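Local coordinates for metalloregulator ScaR (Streptococcus gordonii, PDB 3HRS), which acts as a manganese-activated transcriptional repressor of the DtxR/MntR family, a homodimer that probably binds DNA through winged helix-turn-helix domains, at residues L8-E13 / L67-Y72; N19-N23 / K54-Y58; P123-T127 / A155-D159; K176-L181 / S191-D195. One frame throughout, in Å; residues are numbered along the deposited sequence.

How the interactions relate
Interaction 2 lies within the DNA-binding domain, and interaction 1 joins that domain to helix 62-84 of the metal-binding and dimerisation domain. Interaction 1 packs two helices almost wholly through carbon, whereas interaction 2 is a surface contact of a loop with a wing turn, rich in lysine and backbone oxygen. The two meet where L11 CD2 lies 3.7 Å from I21 CG2. Interactions 3 and 4 are partly buried, like interaction 1. Interaction 3 brings two metal-ligand residues close together across one backbone hydrogen bond, and its second segment holds a sulfate. Interaction 4 reaches the same sheet, strands 150-157 and 177-184 being neighbours, but combines an apolar face with a charged outer one.

Interaction 1: L8-E13 / L67-Y72; sequences LKCLYE and LVSDLY
Y12 and V68 form the centre of a helix-helix crossing in which helix 4-13 of the DNA-binding domain lies across the long helix 62-84, which belongs to the metal-binding domain and carries E79, a metal ligand, further along. The short axes approach to 10.1 Å and their directions differ by 106°; L8, K9, Y12 and E13 meet L67, V68, L71 and Y72, about one turn or little more from each helix. V68 CG1 stands over one face of the Y12 ring, 3.7 Å from its centroid and 10° off the normal, a CH-pi contact. This methyl is anti to the V68 backbone N (chi1 162°), while the other branch, CG2, turns to L8 and comes within 4.0 Å of L8 CD1. A beta-branched residue thus suits the spot, serving two neighbours with two methyls. Beside it L8 CD1 also touches L67 CD1 at 3.5 Å, the two leucines crossing at about a right angle. On the other flank Y12 CD1 approaches Y72 CE2 to 3.9 Å, with the rings inclined to each other in neither a stack nor a T.

Further out, L8 and V68 both rest on L60 of strand 57-60, which ties the crossing to the winged domain. L11, on another side of helix 4-13, packs against I26, M41 and L44 of the helix-turn-helix. K9 and E13 close the partly exposed border around the Y72 hydroxyl: E13 OE1 is 3.4 Å from Y72 OH, and the bent aliphatic chain of K9 crosses the end of the tyrosine with its CD 3.3 Å from Y72 OH.

Interaction 2: N19-N23 / K54-Y58; sequences NKITN and KKAGY
Y58 OH gives a weak hydrogen bond of 3.3 Å to N23 OD1, the one polar side-chain link between the loop before helix 23-30 and the wing of this winged helix-turn-helix domain. The amide oxygen lies at the edge of the tyrosine, near the ring plane, while the amide itself is turned 43° from that plane. N23 is the first residue of helix 23-30, and its amide reaches the wing from there; T22, just before it, caps the helix with its hydroxyl, which accepts from E25 N.

Under this polar tip lies the apolar part. I21 CG2 meets the ring edge at Y58 CD1, 4.0 Å away. The methyl faces the tyrosine because it stands anti to the backbone N, with CG1 beside that N (chi1 -64°); CG1 lies next to the A56 carbonyl. I21 and Y58 also share I26 as a neighbour, and Y58 reaches M41 of helix 34-46, so both large side chains belong to the edge of the domain core.

In the wing turn, A56 N is bonded to D53 OD1, and G57 passes I21 with a positive phi of 87° that a residue without a side chain adopts easily. The aliphatic start of K20 passes the K55 carbonyl, and its ammonium points off into the exposed rim.

With K20, K54 and K55 exposed, that rim is strongly basic, consistent with a wing that approaches DNA phosphates, whereas the weak bond and the single apolar contact imply a light surface association, I21 and Y58 being placed largely by their shared neighbour I26.

Interaction 3: P123-T127 / A155-D159; sequences PHGGT and ARVHD. With SO4 (sulfate ion), chain C.
The backbones of H124 and V157 are joined by one hydrogen bond, V157 N to H124 O at 3.1 Å (154° at the hydrogen), beside a classic beta bulge that A155 and R156 form opposite Y210. The same H124 carbonyl receives a CA-H contact from R156, and G125, having no side chain, brings its CA to 3.5 Å from A155 O.

V157 CG2 touches the imidazole of H124 obliquely, 3.8 Å from H124 CD2. H124 ND1 comes within 3.3 Å of D159 OD1, with ring and carboxylate planes 74° apart. H124 and D159 are both zinc ligands, together with E79 and C122; no metal is bound here. The other carboxylate oxygen of D159 is bonded to H75 NE2, which would restrain the carboxylate's rotation.

A sulfate sits on the other flank. Its O3 is gripped twice, by H158 ND1 at 2.7 Å and by D159 N at 2.8 Å, while R156 NH1 reaches O1 weakly and R76 also donates. H158 in turn is held through NE2 by Y210 OH.

R156 and H158, basic side chains facing an anion, and a backbone N-H thus make a site able to hold one, here a sulfate probably taken from the crystallisation liquor. Because H124 and D159 come from different domains, a metal held by both would be expected to strengthen a junction that already exists in the apo form.

Interaction 4: K176-L181 / S191-D195; sequences KTIRFL and SLEVD
I178 CG2 and L192 CD2 meet at 3.4 Å in the apolar heart of an antiparallel beta hairpin, strands 177-184 and 189-194 of the SH3-like FeoA domain. I178 sends its other branch along V194, CD1 lying 3.6 Å from V194 CB, the two pointing the same way. F180 joins from the far end: its CD1 is 4.0 Å from L192 CD2, and these two residues form a non-hydrogen-bonded pair. Branched and aromatic carbon suits this face, where L143 packs on F180 and L192, and I199 of the neighbouring strand 197-201 on L192 and V194.

Backbone bonds hold the strands together. E193 N donates to R179 O at 2.8 Å, whereas R179 N to E193 O is long and weak. L181 N to S191 O is also 2.8 Å and nearly straight, at 168°.

The outer face is charged. R179, extended from CG to NE, runs beside E193 CB and CG and also touches D151 of strand 150-157. E193 CG is anti to its backbone N (chi1 -164°), and the chain then bends at chi2 along the arginine, where carboxylate and guanidinium planes end up 8° apart; R179 NH1 still stands 4.1 Å from E193 OE1, beyond salt-bridge distance.

Interaction 1: L8-E13 / L67-Y72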
loop_
_atom_site.group_PDB
_atom_site.type_symbol
_atom_site.label_atom_id
_atom_site.label_comp_id
_atom_site.label_asym_id
_atom_site.label_seq_id
_atom_site.Cartn_x
_atom_site.Cartn_y
_atom_site.Cartn_z
ATOM N N LEU A 8 -7.261 18.652 -9.535
ATOM C CA LEU A 8 -7.436 18.288 -10.937
ATOM C C LEU A 8 -8.580 17.321 -11.078
ATOM O O LEU A 8 -9.333 17.408 -12.047
ATOM C CB LEU A 8 -6.182 17.645 -11.538
ATOM C CG LEU A 8 -5.297 18.497 -12.449
ATOM C CD1 LEU A 8 -4.536 17.568 -13.366
ATOM C CD2 LEU A 8 -6.103 19.504 -13.271
ATOM N N LYS A 9 -8.710 16.387 -10.130
ATOM C CA LYS A 9 -9.831 15.456 -10.183
ATOM C C LYS A 9 -11.102 16.300 -10.158
ATOM O O LYS A 9 -11.916 16.242 -11.082
ATOM C CB LYS A 9 -9.810 14.484 -9.011
ATOM C CG LYS A 9 -10.402 13.119 -9.319
ATOM C CD LYS A 9 -11.898 13.046 -9.026
ATOM C CE LYS A 9 -12.166 12.629 -7.584
ATOM N NZ LYS A 9 -12.039 11.156 -7.319
ATOM N N CYS A 10 -11.243 17.103 -9.105
ATOM C CA CYS A 10 -12.377 18.004 -8.956
ATOM C C CYS A 10 -12.680 18.769 -10.257
ATOM O O CYS A 10 -13.686 18.531 -10.916
ATOM C CB CYS A 10 -12.119 18.968 -7.796
ATOM S SG CYS A 10 -13.231 20.394 -7.736
ATOM N N LEU A 11 -11.797 19.676 -10.625
ATOM C CA LEU A 11 -11.936 20.431 -11.855
ATOM C C LEU A 11 -12.329 19.556 -13.024
ATOM O O LEU A 11 -13.053 19.988 -13.920
ATOM C CB LEU A 11 -10.605 21.101 -12.181
ATOM C CG LEU A 11 -10.317 22.183 -11.163
ATOM C CD1 LEU A 11 -8.836 22.442 -11.104
ATOM C CD2 LEU A 11 -11.084 23.411 -11.580
ATOM N N TYR A 12 -11.805 18.340 -13.040
ATOM C CA TYR A 12 -12.018 17.464 -14.169
ATOM C C TYR A 12 -13.480 17.096 -14.230
ATOM O O TYR A 12 -14.122 17.290 -15.257
ATOM C CB TYR A 12 -11.185 16.204 -14.038
ATOM C CG TYR A 12 -11.523 15.181 -15.082
ATOM C CD1 TYR A 12 -12.258 14.029 -14.760
ATOM C CD2 TYR A 12 -11.131 15.373 -16.402
ATOM C CE1 TYR A 12 -12.572 13.094 -15.727
ATOM C CE2 TYR A 12 -11.445 14.449 -17.375
ATOM C CZ TYR A 12 -12.161 13.311 -17.040
ATOM O OH TYR A 12 -12.459 12.409 -18.037
ATOM N N GLU A 13 -14.001 16.569 -13.124
ATOM C CA GLU A 13 -15.413 16.227 -13.038
ATOM C C GLU A 13 -16.287 17.476 -13.039
ATOM O O GLU A 13 -17.443 17.432 -13.464
ATOM C CB GLU A 13 -15.721 15.327 -11.826
ATOM C CG GLU A 13 -15.087 15.729 -10.509
ATOM C CD GLU A 13 -15.014 14.557 -9.523
ATOM O OE1 GLU A 13 -15.160 13.395 -9.975
ATOM O OE2 GLU A 13 -14.813 14.792 -8.307
ATOM N N LEU A 67 -2.524 13.379 -16.485
ATOM C CA LEU A 67 -2.399 13.250 -15.032
ATOM C C LEU A 67 -3.673 12.719 -14.431
ATOM O O LEU A 67 -3.638 11.822 -13.583
ATOM C CB LEU A 67 -2.166 14.586 -14.386
ATOM C CG LEU A 67 -1.190 14.699 -13.223
ATOM C CD1 LEU A 67 -1.879 15.579 -12.211
ATOM C CD2 LEU A 67 -0.819 13.388 -12.574
ATOM N N VAL A 68 -4.791 13.315 -14.837
ATOM C CA VAL A 68 -6.105 12.906 -14.363
ATOM C C VAL A 68 -6.227 11.410 -14.542
ATOM O O VAL A 68 -6.652 10.711 -13.640
ATOM C CB VAL A 68 -7.254 13.626 -15.129
ATOM C CG1 VAL A 68 -8.584 12.882 -14.943
ATOM C CG2 VAL A 68 -7.387 15.072 -14.656
ATOM N N SER A 69 -5.824 10.940 -15.718
ATOM C CA SER A 69 -5.840 9.526 -16.059
ATOM C C SER A 69 -5.069 8.690 -15.032
ATOM O O SER A 69 -5.615 7.749 -14.457
ATOM C CB SER A 69 -5.288 9.343 -17.475
ATOM O OG SER A 69 -5.126 7.990 -17.824
ATOM N N ASP A 70 -3.814 9.035 -14.772
ATOM C CA ASP A 70 -3.089 8.361 -13.686
ATOM C C ASP A 70 -3.838 8.282 -12.365
ATOM O O ASP A 70 -3.846 7.233 -11.726
ATOM C CB ASP A 70 -1.740 9.012 -13.423
ATOM C CG ASP A 70 -0.648 8.413 -14.261
ATOM O OD1 ASP A 70 0.508 8.416 -13.792
ATOM O OD2 ASP A 70 -0.929 7.936 -15.380
ATOM N N LEU A 71 -4.400 9.407 -11.930
ATOM C CA LEU A 71 -5.183 9.465 -10.706
ATOM C C LEU A 71 -6.288 8.404 -10.709
ATOM O O LEU A 71 -6.548 7.725 -9.711
ATOM C CB LEU A 71 -5.849 10.827 -10.603
ATOM C CG LEU A 71 -4.917 11.853 -10.009
ATOM C CD1 LEU A 71 -5.656 13.172 -9.902
ATOM C CD2 LEU A 71 -4.406 11.352 -8.646
ATOM N N TYR A 72 -6.951 8.286 -11.847
ATOM C CA TYR A 72 -8.061 7.391 -11.938
ATOM C C TYR A 72 -7.552 5.949 -11.998
ATOM O O TYR A 72 -8.153 5.054 -11.362
ATOM C CB TYR A 72 -8.948 7.779 -13.112
ATOM C CG TYR A 72 -10.024 8.786 -12.750
ATOM C CD1 TYR A 72 -11.223 8.377 -12.199
ATOM C CD2 TYR A 72 -9.856 10.130 -12.988
ATOM C CE1 TYR A 72 -12.213 9.282 -11.882
ATOM C CE2 TYR A 72 -10.845 11.046 -12.670
ATOM C CZ TYR A 72 -12.022 10.619 -12.117
ATOM O OH TYR A 72 -13.012 11.530 -11.796
#

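Interaction 2: N19-N23 / K54-Y58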
loop_
_atom_site.group_PDB
_atom_site.type_symbol
_atom_site.label_atom_id
_atom_site.label_comp_id
_atom_site.label_asym_id
_atom_site.label_seq_id
_atom_site.Cartn_x
_atom_site.Cartn_y
_atom_site.Cartn_z
ATOM N N ASN A 19 -20.307 23.680 -17.656
ATOM C CA ASN A 19 -20.679 25.024 -17.276
ATOM C C ASN A 19 -19.342 25.726 -17.144
ATOM O O ASN A 19 -18.305 25.141 -17.463
ATOM C CB ASN A 19 -21.424 25.005 -15.932
ATOM C CG ASN A 19 -22.577 26.008 -15.872
ATOM O OD1 ASN A 19 -23.418 26.063 -16.770
ATOM N ND2 ASN A 19 -22.633 26.783 -14.790
ATOM N N LYS A 20 -19.354 26.971 -16.684
ATOM C CA LYS A 20 -18.119 27.607 -16.269
ATOM C C LYS A 20 -17.544 26.817 -15.094
ATOM O O LYS A 20 -17.927 25.675 -14.845
ATOM C CB LYS A 20 -18.349 29.071 -15.876
ATOM C CG LYS A 20 -18.060 30.080 -16.978
ATOM C CD LYS A 20 -19.027 31.263 -16.906
ATOM C CE LYS A 20 -20.440 30.855 -17.365
ATOM N NZ LYS A 20 -21.553 31.604 -16.697
ATOM N N ILE A 21 -16.604 27.435 -14.396
ATOM C CA ILE A 21 -15.983 26.863 -13.228
ATOM C C ILE A 21 -15.600 28.058 -12.398
ATOM O O ILE A 21 -14.550 28.654 -12.602
ATOM C CB ILE A 21 -14.719 26.105 -13.593
ATOM C CG1 ILE A 21 -15.045 24.911 -14.480
ATOM C CG2 ILE A 21 -14.008 25.617 -12.349
ATOM C CD1 ILE A 21 -13.930 23.871 -14.495
ATOM N N THR A 22 -16.479 28.449 -11.491
ATOM C CA THR A 22 -16.180 29.567 -10.616
ATOM C C THR A 22 -15.052 29.106 -9.697
ATOM O O THR A 22 -14.751 27.915 -9.639
ATOM C CB THR A 22 -17.415 29.938 -9.782
ATOM O OG1 THR A 22 -17.302 29.364 -8.476
ATOM C CG2 THR A 22 -18.680 29.406 -10.450
ATOM N N ASN A 23 -14.406 30.031 -8.996
ATOM C CA ASN A 23 -13.520 29.624 -7.914
ATOM C C ASN A 23 -14.360 29.384 -6.668
ATOM O O ASN A 23 -13.993 28.588 -5.806
ATOM C CB ASN A 23 -12.427 30.661 -7.649
ATOM C CG ASN A 23 -11.374 30.690 -8.746
ATOM O OD1 ASN A 23 -11.698 30.633 -9.931
ATOM N ND2 ASN A 23 -10.110 30.787 -8.354
ATOM N N LYS A 54 -12.646 31.440 -21.594
ATOM C CA LYS A 54 -13.864 32.226 -21.340
ATOM C C LYS A 54 -15.082 31.368 -20.954
ATOM O O LYS A 54 -15.571 31.449 -19.819
ATOM C CB LYS A 54 -14.193 33.187 -22.507
ATOM C CG LYS A 54 -14.391 32.535 -23.897
ATOM C CD LYS A 54 -14.978 33.497 -24.987
ATOM C CE LYS A 54 -16.445 33.156 -25.404
ATOM N NZ LYS A 54 -16.855 33.562 -26.818
ATOM N N LYS A 55 -15.561 30.538 -21.882
ATOM C CA LYS A 55 -16.804 29.781 -21.672
ATOM C C LYS A 55 -16.670 28.724 -20.564
ATOM O O LYS A 55 -17.614 28.475 -19.807
ATOM C CB LYS A 55 -17.272 29.107 -22.976
ATOM C CG LYS A 55 -16.987 29.902 -24.253
ATOM C CD LYS A 55 -18.256 30.354 -24.988
ATOM C CE LYS A 55 -18.728 29.293 -25.990
ATOM N NZ LYS A 55 -19.805 29.793 -26.901
ATOM N N ALA A 56 -15.502 28.099 -20.455
ATOM C CA ALA A 56 -15.363 26.988 -19.517
ATOM C C ALA A 56 -14.634 27.334 -18.209
ATOM O O ALA A 56 -14.638 26.534 -17.253
ATOM C CB ALA A 56 -14.703 25.783 -20.202
ATOM N N GLY A 57 -13.998 28.502 -18.167
ATOM C CA GLY A 57 -13.263 28.883 -16.976
ATOM C C GLY A 57 -11.849 28.349 -17.021
ATOM O O GLY A 57 -10.886 29.125 -17.096
ATOM N N TYR A 58 -11.723 27.025 -16.966
ATOM C CA TYR A 58 -10.447 26.387 -17.266
ATOM C C TYR A 58 -10.653 25.225 -18.215
ATOM O O TYR A 58 -11.696 24.573 -18.185
ATOM C CB TYR A 58 -9.776 25.883 -16.007
ATOM C CG TYR A 58 -9.639 26.902 -14.916
ATOM C CD1 TYR A 58 -10.592 27.007 -13.925
ATOM C CD2 TYR A 58 -8.542 27.735 -14.856
ATOM C CE1 TYR A 58 -10.466 27.928 -12.907
ATOM C CE2 TYR A 58 -8.404 28.659 -13.836
ATOM C CZ TYR A 58 -9.370 28.750 -12.865
ATOM O OH TYR A 58 -9.239 29.665 -11.847
#

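Interaction 3: P123-T127 / A155-D159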
loop_
_atom_site.group_PDB
_atom_site.type_symbol
_atom_site.label_atom_id
_atom_site.label_comp_id
_atom_site.label_asym_id
_atom_site.label_seq_id
_atom_site.Cartn_x
_atom_site.Cartn_y
_atom_site.Cartn_z
ATOM N N PRO A 123 -15.028 -2.089 -9.626
ATOM C CA PRO A 123 -16.342 -2.684 -9.318
ATOM C C PRO A 123 -17.541 -1.723 -9.459
ATOM O O PRO A 123 -18.664 -2.210 -9.552
ATOM C CB PRO A 123 -16.198 -3.163 -7.859
ATOM C CG PRO A 123 -14.707 -3.172 -7.594
ATOM C CD PRO A 123 -14.143 -2.069 -8.450
ATOM N N HIS A 124 -17.338 -0.409 -9.492
ATOM C CA HIS A 124 -18.491 0.474 -9.675
ATOM C C HIS A 124 -18.729 0.901 -11.105
ATOM O O HIS A 124 -19.474 1.854 -11.345
ATOM C CB HIS A 124 -18.403 1.700 -8.790
ATOM C CG HIS A 124 -18.455 1.383 -7.337
ATOM N ND1 HIS A 124 -17.397 1.616 -6.486
ATOM C CD2 HIS A 124 -19.435 0.832 -6.583
ATOM C CE1 HIS A 124 -17.729 1.240 -5.265
ATOM N NE2 HIS A 124 -18.962 0.765 -5.296
ATOM N N GLY A 125 -18.098 0.213 -12.052
ATOM C CA GLY A 125 -18.359 0.451 -13.459
ATOM C C GLY A 125 -17.498 1.551 -14.057
ATOM O O GLY A 125 -17.480 1.780 -15.286
ATOM N N GLY A 126 -16.792 2.253 -13.177
ATOM C CA GLY A 126 -15.795 3.202 -13.621
ATOM C C GLY A 126 -14.778 2.482 -14.480
ATOM O O GLY A 126 -14.270 1.390 -14.117
ATOM N N THR A 127 -14.463 3.097 -15.611
ATOM C CA THR A 127 -13.497 2.531 -16.543
ATOM C C THR A 127 -12.044 2.792 -16.109
ATOM O O THR A 127 -11.767 3.772 -15.423
ATOM C CB THR A 127 -13.723 3.074 -17.943
ATOM O OG1 THR A 127 -12.518 2.926 -18.699
ATOM C CG2 THR A 127 -14.046 4.528 -17.847
ATOM N N ALA A 155 -25.215 0.576 -14.829
ATOM C CA ALA A 155 -23.855 0.274 -15.278
ATOM C C ALA A 155 -22.742 0.902 -14.453
ATOM O O ALA A 155 -21.724 0.255 -14.217
ATOM C CB ALA A 155 -23.687 0.590 -16.738
ATOM N N ARG A 156 -22.917 2.147 -14.017
ATOM C CA ARG A 156 -21.919 2.768 -13.139
ATOM C C ARG A 156 -22.563 3.659 -12.084
ATOM O O ARG A 156 -23.691 4.091 -12.231
ATOM C CB ARG A 156 -20.871 3.540 -13.953
ATOM C CG ARG A 156 -20.051 4.526 -13.146
ATOM C CD ARG A 156 -18.873 5.099 -13.940
ATOM N NE ARG A 156 -19.243 6.149 -14.883
ATOM C CZ ARG A 156 -18.709 7.369 -14.892
ATOM N NH1 ARG A 156 -17.790 7.712 -13.997
ATOM N NH2 ARG A 156 -19.096 8.256 -15.798
ATOM N N VAL A 157 -21.842 3.900 -11.001
ATOM C CA VAL A 157 -22.280 4.831 -9.976
ATOM C C VAL A 157 -21.028 5.576 -9.565
ATOM O O VAL A 157 -19.929 5.056 -9.693
ATOM C CB VAL A 157 -22.835 4.113 -8.740
ATOM C CG1 VAL A 157 -23.828 3.061 -9.141
ATOM C CG2 VAL A 157 -21.711 3.480 -7.954
ATOM N N HIS A 158 -21.183 6.800 -9.092
ATOM C CA HIS A 158 -20.026 7.561 -8.664
ATOM C C HIS A 158 -19.518 6.974 -7.370
ATOM O O HIS A 158 -20.286 6.439 -6.600
ATOM C CB HIS A 158 -20.371 9.051 -8.508
ATOM C CG HIS A 158 -20.152 9.846 -9.756
ATOM N ND1 HIS A 158 -18.934 10.406 -10.075
ATOM C CD2 HIS A 158 -20.985 10.147 -10.781
ATOM C CE1 HIS A 158 -19.029 11.029 -11.237
ATOM N NE2 HIS A 158 -20.262 10.885 -11.687
ATOM N N ASP A 159 -18.220 7.089 -7.136
ATOM C CA ASP A 159 -17.568 6.438 -6.006
ATOM C C ASP A 159 -18.024 6.932 -4.625
ATOM O O ASP A 159 -17.941 6.201 -3.650
ATOM C CB ASP A 159 -16.051 6.579 -6.140
ATOM C CG ASP A 159 -15.353 5.258 -6.007
ATOM O OD1 ASP A 159 -15.971 4.343 -5.428
ATOM O OD2 ASP A 159 -14.216 5.117 -6.499
HETATM S S SO4 C . -16.372 8.470 -10.000
HETATM O O1 SO4 C . -17.278 7.577 -10.734
HETATM O O2 SO4 C . -16.024 9.578 -10.884
HETATM O O3 SO4 C . -17.015 9.015 -8.795
HETATM O O4 SO4 C . -15.155 7.731 -9.624
#

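Interaction 4: K176-L181 / S191-D195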
loop_
_atom_site.group_PDB
_atom_site.type_symbol
_atom_site.label_atom_id
_atom_site.label_comp_id
_atom_site.label_asym_id
_atom_site.label_seq_id
_atom_site.Cartn_x
_atom_site.Cartn_y
_atom_site.Cartn_z
ATOM N N LYS A 176 -27.452 -4.853 -11.266
ATOM C CA LYS A 176 -28.889 -5.128 -11.215
ATOM C C LYS A 176 -29.620 -4.462 -12.365
ATOM O O LYS A 176 -29.118 -3.524 -12.981
ATOM C CB LYS A 176 -29.511 -4.700 -9.880
ATOM C CG LYS A 176 -29.380 -5.746 -8.784
ATOM C CD LYS A 176 -29.652 -5.158 -7.408
ATOM C CE LYS A 176 -28.708 -5.782 -6.382
ATOM N NZ LYS A 176 -28.717 -5.051 -5.084
ATOM N N THR A 177 -30.813 -4.964 -12.654
ATOM C CA THR A 177 -31.614 -4.420 -13.733
ATOM C C THR A 177 -32.612 -3.425 -13.151
ATOM O O THR A 177 -33.013 -3.525 -11.989
ATOM C CB THR A 177 -32.344 -5.522 -14.525
ATOM O OG1 THR A 177 -31.564 -6.727 -14.506
ATOM C CG2 THR A 177 -32.570 -5.076 -15.969
ATOM N N ILE A 178 -33.011 -2.466 -13.973
ATOM C CA ILE A 178 -33.684 -1.280 -13.487
ATOM C C ILE A 178 -34.784 -0.893 -14.459
ATOM O O ILE A 178 -34.535 -0.776 -15.660
ATOM C CB ILE A 178 -32.656 -0.126 -13.332
ATOM C CG1 ILE A 178 -31.994 -0.194 -11.955
ATOM C CG2 ILE A 178 -33.286 1.227 -13.536
ATOM C CD1 ILE A 178 -32.977 -0.446 -10.835
ATOM N N ARG A 179 -36.006 -0.731 -13.950
ATOM C CA ARG A 179 -37.090 -0.209 -14.763
ATOM C C ARG A 179 -37.263 1.283 -14.503
ATOM O O ARG A 179 -37.663 1.689 -13.409
ATOM C CB ARG A 179 -38.404 -0.917 -14.450
ATOM C CG ARG A 179 -38.524 -2.374 -14.891
ATOM C CD ARG A 179 -39.950 -2.867 -14.577
ATOM N NE ARG A 179 -40.159 -4.289 -14.843
ATOM C CZ ARG A 179 -41.165 -5.000 -14.340
ATOM N NH1 ARG A 179 -42.049 -4.422 -13.533
ATOM N NH2 ARG A 179 -41.286 -6.291 -14.633
ATOM N N PHE A 180 -36.953 2.091 -15.512
ATOM C CA PHE A 180 -37.185 3.529 -15.469
ATOM C C PHE A 180 -38.642 3.814 -15.802
ATOM O O PHE A 180 -39.128 3.386 -16.846
ATOM C CB PHE A 180 -36.301 4.226 -16.498
ATOM C CG PHE A 180 -36.348 5.730 -16.431
ATOM C CD1 PHE A 180 -36.551 6.384 -15.225
ATOM C CD2 PHE A 180 -36.147 6.491 -17.570
ATOM C CE1 PHE A 180 -36.572 7.770 -15.161
ATOM C CE2 PHE A 180 -36.169 7.879 -17.513
ATOM C CZ PHE A 180 -36.380 8.516 -16.308
ATOM N N LEU A 181 -39.341 4.533 -14.926
ATOM C CA LEU A 181 -40.738 4.889 -15.184
ATOM C C LEU A 181 -40.870 6.342 -15.622
ATOM O O LEU A 181 -41.968 6.878 -15.673
ATOM C CB LEU A 181 -41.603 4.638 -13.950
ATOM C CG LEU A 181 -41.472 3.232 -13.370
ATOM C CD1 LEU A 181 -42.129 3.145 -12.002
ATOM C CD2 LEU A 181 -42.060 2.214 -14.332
ATOM N N SER A 191 -38.755 7.709 -11.184
ATOM C CA SER A 191 -39.362 6.484 -10.692
ATOM C C SER A 191 -38.597 5.264 -11.195
ATOM O O SER A 191 -38.328 5.129 -12.390
ATOM C CB SER A 191 -40.830 6.420 -11.122
ATOM O OG SER A 191 -41.471 7.675 -10.939
ATOM N N LEU A 192 -38.237 4.376 -10.279
ATOM C CA LEU A 192 -37.512 3.172 -10.658
ATOM C C LEU A 192 -38.168 1.930 -10.077
ATOM O O LEU A 192 -38.806 1.986 -9.026
ATOM C CB LEU A 192 -36.045 3.244 -10.206
ATOM C CG LEU A 192 -35.165 4.260 -10.937
ATOM C CD1 LEU A 192 -33.790 4.386 -10.294
ATOM C CD2 LEU A 192 -35.043 3.900 -12.404
ATOM N N GLU A 193 -37.984 0.810 -10.770
ATOM C CA GLU A 193 -38.476 -0.483 -10.321
ATOM C C GLU A 193 -37.302 -1.424 -10.059
ATOM O O GLU A 193 -36.858 -2.158 -10.949
ATOM C CB GLU A 193 -39.408 -1.076 -11.378
ATOM C CG GLU A 193 -40.270 -2.225 -10.897
ATOM C CD GLU A 193 -41.491 -1.744 -10.159
ATOM O OE1 GLU A 193 -42.381 -2.577 -9.884
ATOM O OE2 GLU A 193 -41.560 -0.530 -9.858
ATOM N N VAL A 194 -36.800 -1.389 -8.829
ATOM C CA VAL A 194 -35.644 -2.193 -8.445
ATOM C C VAL A 194 -36.065 -3.357 -7.563
ATOM O O VAL A 194 -36.356 -3.179 -6.380
ATOM C CB VAL A 194 -34.579 -1.350 -7.707
ATOM C CG1 VAL A 194 -35.210 -0.542 -6.580
ATOM C CG2 VAL A 194 -33.471 -2.241 -7.174
ATOM N N ASP A 195 -36.089 -4.550 -8.147
ATOM C CA ASP A 195 -36.560 -5.730 -7.438
ATOM C C ASP A 195 -38.069 -5.642 -7.248
ATOM O O ASP A 195 -38.583 -5.878 -6.154
ATOM C CB ASP A 195 -35.861 -5.874 -6.080
ATOM C CG ASP A 195 -34.433 -6.391 -6.203
ATOM O OD1 ASP A 195 -34.204 -7.337 -6.994
ATOM O OD2 ASP A 195 -33.545 -5.854 -5.497
#